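Local coordinates for protein type III effector (Vibrio parahaemolyticus, PDB 2QHQ) that is of unknown function but belongs to the HopJ family of type III effectors, proteins thought to be delivered into host cells by bacterial secretion, at residues B[88-91]-B[92-96]; B[102-105]-B[106-110]. All blocks are in the same frame, centred on the assembly; numbering follows the deposited sequence.

Contact 1 (B[88-91]-B[92-96]). With ACT (acetate ion), chain C.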
ATOM      1  N   TYR B  88      -8.783  -1.746  18.051  1.00 10.60           N
ATOM      2  CA  TYR B  88      -8.086  -3.006  17.849  1.00 10.79           C
ATOM      3  C   TYR B  88      -7.598  -3.576  19.173  1.00 10.88           C
ATOM      4  O   TYR B  88      -7.919  -4.701  19.527  1.00 10.88           O
ATOM      5  CB  TYR B  88      -6.899  -2.800  16.900  1.00 10.61           C
ATOM      6  CG  TYR B  88      -5.981  -4.000  16.762  1.00 11.99           C
ATOM      7  CD1 TYR B  88      -6.461  -5.217  16.293  1.00 11.52           C
ATOM      8  CD2 TYR B  88      -4.618  -3.898  17.067  1.00 11.90           C
ATOM      9  CE1 TYR B  88      -5.602  -6.318  16.139  1.00 11.66           C
ATOM     10  CE2 TYR B  88      -3.764  -4.995  16.926  1.00 11.83           C
ATOM     11  CZ  TYR B  88      -4.272  -6.189  16.463  1.00 12.68           C
ATOM     12  OH  TYR B  88      -3.429  -7.273  16.312  1.00 14.29           O
ATOM     13  N   ARG B  89      -6.827  -2.793  19.927  1.00 11.20           N
ATOM     14  CA  ARG B  89      -6.144  -3.341  21.090  1.00 11.79           C
ATOM     15  C   ARG B  89      -7.074  -3.721  22.246  1.00 11.39           C
ATOM     16  O   ARG B  89      -6.738  -4.640  23.008  1.00 11.86           O
ATOM     17  CB  ARG B  89      -5.088  -2.352  21.607  1.00 10.55           C
ATOM     18  CG  ARG B  89      -3.836  -2.357  20.771  1.00 12.67           C
ATOM     19  CD  ARG B  89      -2.775  -1.442  21.345  1.00 16.61           C
ATOM     20  NE  ARG B  89      -3.010  -0.035  21.026  1.00 19.78           N
ATOM     21  CZ  ARG B  89      -3.485   0.871  21.880  1.00 21.16           C
ATOM     22  NH1 ARG B  89      -3.811   0.541  23.125  1.00 21.75           N
ATOM     23  NH2 ARG B  89      -3.636   2.119  21.481  1.00 21.41           N
ATOM     24  N   GLU B  90      -8.194  -3.016  22.384  1.00 11.82           N
ATOM     25  CA  GLU B  90      -9.170  -3.266  23.465  1.00 12.38           C
ATOM     26  C   GLU B  90     -10.425  -3.927  22.940  1.00 12.41           C
ATOM     27  O   GLU B  90     -10.717  -5.071  23.297  1.00 12.30           O
ATOM     28  CB  GLU B  90      -9.578  -1.970  24.192  1.00 13.11           C
ATOM     29  CG  GLU B  90      -8.484  -1.341  25.009  1.00 13.05           C
ATOM     30  CD  GLU B  90      -8.891  -0.033  25.705  1.00 14.66           C
ATOM     31  OE1 GLU B  90     -10.055   0.461  25.589  1.00 12.26           O
ATOM     32  OE2 GLU B  90      -8.015   0.515  26.386  1.00 16.32           O
ATOM     33  N   ASP B  91     -11.171  -3.205  22.101  1.00 11.41           N
ATOM     34  CA  ASP B  91     -12.506  -3.648  21.686  1.00 12.00           C
ATOM     35  C   ASP B  91     -12.405  -5.028  21.036  1.00 11.07           C
ATOM     36  O   ASP B  91     -13.183  -5.953  21.351  1.00 11.13           O
ATOM     37  CB  ASP B  91     -13.146  -2.654  20.688  1.00 12.39           C
ATOM     38  CG  ASP B  91     -13.564  -1.333  21.321  1.00 19.66           C
ATOM     39  OD1 ASP B  91     -12.771  -0.769  22.087  1.00 19.22           O
ATOM     40  OD2 ASP B  91     -14.707  -0.853  21.037  1.00 23.58           O
ATOM     41  N   VAL B  92     -11.416  -5.194  20.159  1.00  9.96           N
ATOM     42  CA  VAL B  92     -11.343  -6.425  19.410  1.00  9.86           C
ATOM     43  C   VAL B  92     -10.495  -7.486  20.112  1.00 10.06           C
ATOM     44  O   VAL B  92     -10.977  -8.594  20.331  1.00 10.54           O
ATOM     45  CB  VAL B  92     -10.849  -6.196  17.942  1.00  8.88           C
ATOM     46  CG1 VAL B  92     -10.631  -7.522  17.268  1.00 10.93           C
ATOM     47  CG2 VAL B  92     -11.898  -5.394  17.138  1.00 10.08           C
ATOM     48  N   LEU B  93      -9.245  -7.160  20.443  1.00  9.79           N
ATOM     49  CA  LEU B  93      -8.317  -8.178  20.957  1.00  9.92           C
ATOM     50  C   LEU B  93      -8.742  -8.756  22.306  1.00 10.54           C
ATOM     51  O   LEU B  93      -8.512  -9.933  22.562  1.00 10.55           O
ATOM     52  CB  LEU B  93      -6.861  -7.685  21.036  1.00  9.81           C
ATOM     53  CG  LEU B  93      -6.111  -7.512  19.709  1.00 10.58           C
ATOM     54  CD1 LEU B  93      -4.673  -7.075  19.985  1.00 12.81           C
ATOM     55  CD2 LEU B  93      -6.137  -8.770  18.836  1.00 10.96           C
ATOM     56  N   LEU B  94      -9.359  -7.936  23.159  1.00  9.67           N
ATOM     57  CA  LEU B  94      -9.735  -8.388  24.499  1.00  9.88           C
ATOM     58  C   LEU B  94     -11.074  -9.129  24.502  1.00 10.32           C
ATOM     59  O   LEU B  94     -11.411  -9.809  25.469  1.00  9.53           O
ATOM     60  CB  LEU B  94      -9.791  -7.212  25.490  1.00 10.20           C
ATOM     61  CG  LEU B  94      -8.462  -6.455  25.647  1.00  9.52           C
ATOM     62  CD1 LEU B  94      -8.645  -5.285  26.593  1.00 10.60           C
ATOM     63  CD2 LEU B  94      -7.336  -7.383  26.108  1.00  9.82           C
ATOM     64  N   HIS B  95     -11.840  -8.971  23.422  1.00 10.82           N
ATOM     65  CA  HIS B  95     -13.199  -9.509  23.376  1.00 11.52           C
ATOM     66  C   HIS B  95     -13.409 -10.206  22.055  1.00 11.81           C
ATOM     67  O   HIS B  95     -14.126  -9.694  21.176  1.00 12.27           O
ATOM     68  CB  HIS B  95     -14.227  -8.399  23.589  1.00 12.46           C
ATOM     69  CG  HIS B  95     -13.942  -7.544  24.780  1.00 15.61           C
ATOM     70  ND1 HIS B  95     -13.517  -6.239  24.670  1.00 19.27           N
ATOM     71  CD2 HIS B  95     -13.952  -7.828  26.103  1.00 15.75           C
ATOM     72  CE1 HIS B  95     -13.341  -5.736  25.881  1.00 20.22           C
ATOM     73  NE2 HIS B  95     -13.583  -6.683  26.767  1.00 18.42           N
ATOM     74  N   PRO B  96     -12.771 -11.382  21.894  1.00 11.76           N
ATOM     75  CA  PRO B  96     -12.781 -12.088  20.612  1.00 11.71           C
ATOM     76  C   PRO B  96     -14.162 -12.502  20.103  1.00 12.62           C
ATOM     77  O   PRO B  96     -14.315 -12.711  18.899  1.00 12.58           O
ATOM     78  CB  PRO B  96     -11.945 -13.347  20.899  1.00 11.65           C
ATOM     79  CG  PRO B  96     -12.002 -13.501  22.419  1.00 11.68           C
ATOM     80  CD  PRO B  96     -11.971 -12.097  22.911  1.00 11.61           C
TER
HETATM   81  C   ACT C 201     -13.307  -5.821  30.443  1.00 26.38           C
HETATM   82  O   ACT C 201     -12.593  -6.313  29.533  1.00 26.29           O
HETATM   83  OXT ACT C 201     -12.765  -5.706  31.566  1.00 26.28           O
HETATM   84  CH3 ACT C 201     -14.724  -5.389  30.196  1.00 25.98           C

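Contact 2 (B[102-105]-B[106-110])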
ATOM      1  N   GLN B 102     -16.293  -4.883  12.426  1.00 14.61           N
ATOM      2  CA  GLN B 102     -16.168  -5.995  11.489  1.00 14.73           C
ATOM      3  C   GLN B 102     -14.989  -5.837  10.538  1.00 13.69           C
ATOM      4  O   GLN B 102     -14.384  -6.825  10.123  1.00 13.76           O
ATOM      5  CB  GLN B 102     -17.468  -6.204  10.694  1.00 15.58           C
ATOM      6  CG  GLN B 102     -18.531  -7.041  11.434  1.00 19.75           C
ATOM      7  CD  GLN B 102     -18.025  -8.425  11.858  1.00 23.30           C
ATOM      8  OE1 GLN B 102     -17.443  -9.171  11.060  1.00 26.84           O
ATOM      9  NE2 GLN B 102     -18.254  -8.774  13.121  1.00 23.56           N
ATOM     10  N   ASN B 103     -14.662  -4.602  10.170  1.00 12.80           N
ATOM     11  CA  ASN B 103     -13.492  -4.423   9.310  1.00 12.48           C
ATOM     12  C   ASN B 103     -12.176  -4.816   9.975  1.00 11.90           C
ATOM     13  O   ASN B 103     -11.332  -5.414   9.344  1.00 11.76           O
ATOM     14  CB  ASN B 103     -13.440  -3.021   8.731  1.00 12.55           C
ATOM     15  CG  ASN B 103     -14.411  -2.851   7.590  1.00 12.90           C
ATOM     16  OD1 ASN B 103     -14.194  -3.383   6.514  1.00 13.19           O
ATOM     17  ND2 ASN B 103     -15.492  -2.101   7.823  1.00 12.66           N
ATOM     18  N   ILE B 104     -12.008  -4.470  11.248  1.00 11.87           N
ATOM     19  CA  ILE B 104     -10.815  -4.919  11.981  1.00 11.40           C
ATOM     20  C   ILE B 104     -10.786  -6.442  12.069  1.00 11.13           C
ATOM     21  O   ILE B 104      -9.765  -7.066  11.778  1.00 11.48           O
ATOM     22  CB  ILE B 104     -10.751  -4.325  13.422  1.00 10.53           C
ATOM     23  CG1 ILE B 104     -10.691  -2.797  13.365  1.00 12.12           C
ATOM     24  CG2 ILE B 104      -9.541  -4.869  14.177  1.00 11.78           C
ATOM     25  CD1 ILE B 104     -10.728  -2.116  14.790  1.00 12.12           C
ATOM     26  N   ARG B 105     -11.921  -7.040  12.446  1.00 10.74           N
ATOM     27  CA  ARG B 105     -11.982  -8.488  12.648  1.00 10.36           C
ATOM     28  C   ARG B 105     -11.732  -9.255  11.351  1.00 10.89           C
ATOM     29  O   ARG B 105     -11.053 -10.251  11.373  1.00 11.84           O
ATOM     30  CB  ARG B 105     -13.300  -8.899  13.298  1.00  9.60           C
ATOM     31  CG  ARG B 105     -13.475  -8.326  14.703  1.00 10.20           C
ATOM     32  CD  ARG B 105     -14.844  -8.666  15.298  1.00 11.21           C
ATOM     33  NE  ARG B 105     -14.968  -8.027  16.615  1.00 11.19           N
ATOM     34  CZ  ARG B 105     -14.491  -8.527  17.756  1.00 12.40           C
ATOM     35  NH1 ARG B 105     -13.841  -9.702  17.795  1.00 12.05           N
ATOM     36  NH2 ARG B 105     -14.659  -7.839  18.873  1.00 11.33           N
ATOM     37  N   ASN B 106     -12.230  -8.739  10.232  1.00 11.65           N
ATOM     38  CA  ASN B 106     -11.992  -9.360   8.936  1.00 12.06           C
ATOM     39  C   ASN B 106     -10.561  -9.212   8.479  1.00 12.35           C
ATOM     40  O   ASN B 106      -9.973 -10.147   7.962  1.00 12.39           O
ATOM     41  CB  ASN B 106     -12.957  -8.846   7.865  1.00 12.90           C
ATOM     42  CG  ASN B 106     -14.249  -9.653   7.817  1.00 15.48           C
ATOM     43  OD1 ASN B 106     -14.312 -10.729   7.197  1.00 18.15           O
ATOM     44  ND2 ASN B 106     -15.268  -9.165   8.495  1.00 17.07           N
ATOM     45  N   PHE B 107      -9.990  -8.042   8.707  1.00 11.34           N
ATOM     46  CA  PHE B 107      -8.636  -7.781   8.231  1.00 12.13           C
ATOM     47  C   PHE B 107      -7.633  -8.646   9.004  1.00 13.33           C
ATOM     48  O   PHE B 107      -6.623  -9.061   8.452  1.00 13.48           O
ATOM     49  CB  PHE B 107      -8.326  -6.296   8.372  1.00 12.04           C
ATOM     50  CG  PHE B 107      -6.988  -5.883   7.808  1.00 11.23           C
ATOM     51  CD1 PHE B 107      -6.813  -5.732   6.430  1.00 11.93           C
ATOM     52  CD2 PHE B 107      -5.917  -5.606   8.658  1.00 12.01           C
ATOM     53  CE1 PHE B 107      -5.572  -5.321   5.910  1.00 13.35           C
ATOM     54  CE2 PHE B 107      -4.671  -5.196   8.142  1.00 11.18           C
ATOM     55  CZ  PHE B 107      -4.506  -5.056   6.768  1.00 10.25           C
HETATM   56  N   MSE B 108      -7.908  -8.899  10.288  1.00 14.08           N
HETATM   57  CA  MSE B 108      -7.097  -9.843  11.074  1.00 16.91           C
HETATM   58  C   MSE B 108      -6.991 -11.234  10.453  1.00 16.03           C
HETATM   59  O   MSE B 108      -5.975 -11.946  10.629  1.00 17.26           O
HETATM   60  CB  MSE B 108      -7.704  -9.959  12.477  1.00 16.08           C
HETATM   61  CG  MSE B 108      -7.258  -8.878  13.394  1.00 17.57           C
HETATM   62 SE   MSE B 108      -8.349  -9.058  15.011  1.00 24.40          SE
HETATM   63  CE  MSE B 108      -7.475 -10.594  15.804  1.00 17.49           C
ATOM     64  N   VAL B 109      -8.038 -11.636   9.746  1.00 15.33           N
ATOM     65  CA  VAL B 109      -8.093 -12.971   9.151  1.00 15.52           C
ATOM     66  C   VAL B 109      -7.417 -12.982   7.771  1.00 15.41           C
ATOM     67  O   VAL B 109      -6.480 -13.764   7.526  1.00 15.86           O
ATOM     68  CB  VAL B 109      -9.557 -13.498   9.067  1.00 15.65           C
ATOM     69  CG1 VAL B 109      -9.604 -14.866   8.336  1.00 16.09           C
ATOM     70  CG2 VAL B 109     -10.201 -13.590  10.475  1.00 16.16           C
ATOM     71  N   THR B 110      -7.856 -12.088   6.891  1.00 14.36           N
ATOM     72  CA  THR B 110      -7.480 -12.129   5.469  1.00 14.51           C
ATOM     73  C   THR B 110      -6.461 -11.065   5.039  1.00 14.21           C
ATOM     74  O   THR B 110      -5.922 -11.119   3.920  1.00 14.52           O
ATOM     75  CB  THR B 110      -8.742 -12.043   4.576  1.00 14.14           C
ATOM     76  OG1 THR B 110      -9.652 -11.073   5.107  1.00 14.67           O
ATOM     77  CG2 THR B 110      -9.458 -13.403   4.535  1.00 16.00           C
TER
HETATM   78  O   HOH W   1     -17.912 -10.326   8.524  1.00 38.54           O

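Contact 1 (B[88-91]-B[92-96])
Leu93 sets CD1 over one face of the Tyr88 phenol, five residues back along the chain, with CD2 beyond the rim beside CE1. CD1 sits 3.9 Å from the centroid of the Tyr88 ring, 22° off its normal, a CH-pi contact displaced toward the hydroxyl end, and CD2 of Leu93 lies 3.7 Å from Tyr88 CE1. The phenol is brought there by its first torsion, which sets CG anti to the backbone N (chi1 172°). Further along, Leu94 CD1 packs loosely on Glu90 CB.

The backbone bonds mark the C-terminal end of helix 86-92. Leu93 N donates to Tyr88 O at 2.9 Å, an i to i+5 bond that closes a wider pi-type turn, whereas Leu94 N returns to i to i+4 spacing with a 3.2 Å bond to Glu90 O, the donor standing above that carbonyl's plane.

His95 works from both ring nitrogens. ND1 makes a weak hydrogen bond to Asp91 O at 3.3 Å, the carbonyl oxygen lying at the ring edge, and NE2 donates to the O atom of an acetate ion at 3.0 Å, a ligand probably carried over from crystallisation. The carboxylates of Glu90 and Asp91 turn elsewhere, to Arg86 and His101.

Contact 2 (B[102-105]-B[106-110])
The first turn of helix 102-110 is fastened by Asn106, which reaches back to Gln102. The backbone N of Asn106 donates to Gln102 O at 2.9 Å in the usual helical way, and its side-chain ND2 takes the same oxygen at 3.0 Å. The two donors approach from opposite faces of the carbonyl plane, so Gln102 O is gripped by two bonds from one residue. ND2 stands 41° out of that plane, yet the oxygen lies almost within the Asn106 amide plane.

A water bridges the two side chains: it donates to Gln102 OE1 at 2.8 Å and accepts from Asn106 ND2. Gln102 can meet it because its chain bends back at chi2 (-57°); the two amide planes are turned 74° apart. The other ends of these amides are held as well, Gln102 NE2 by Asn99 O and Asn106 OD1 by Asn52 N.

Regular alpha-helical i to i+4 bonding carries on through Phe107 N to Asn103 O (3.0 Å) and Met108 N to Ile104 O (3.0 Å), and Asn106 O takes backbone bonds from both Val109 N and Thr110 N. The selenium of Met108, a selenomethionine, brushes Ile104 CG2 at 4.4 Å. Both side chains pack against helices 79-83 and 86-92, while Phe107 meets the rings of Phe67 and Trp112, the latter edge-to-face. Arg105, extended from CG to NE, runs back toward the start of the helix, where NH2 forms a salt bridge with Asp100.

How the contacts relate
Contacts 1 and 2 lie in series, the C-terminal end of helix 86-92 and the whole of helix 102-110, with centres about 12 Å apart. Two kinds of bridge join them. Arg105 of contact 2 reaches the loop of contact 1, where NH2 probably hydrogen-bonds to His95 O at 3.0 Å and NH1 packs 3.2 Å from Pro96 O. Apart from this polar bridge, Val92 CG1 meets the selenium of Met108 at 3.6 Å, while Tyr88 and Val92 both touch Ile104, an apolar seam between consecutive helices. The acetate, probably from the crystallisation liquor, is bound at His95 of contact 1 and by itself does not identify a functional site.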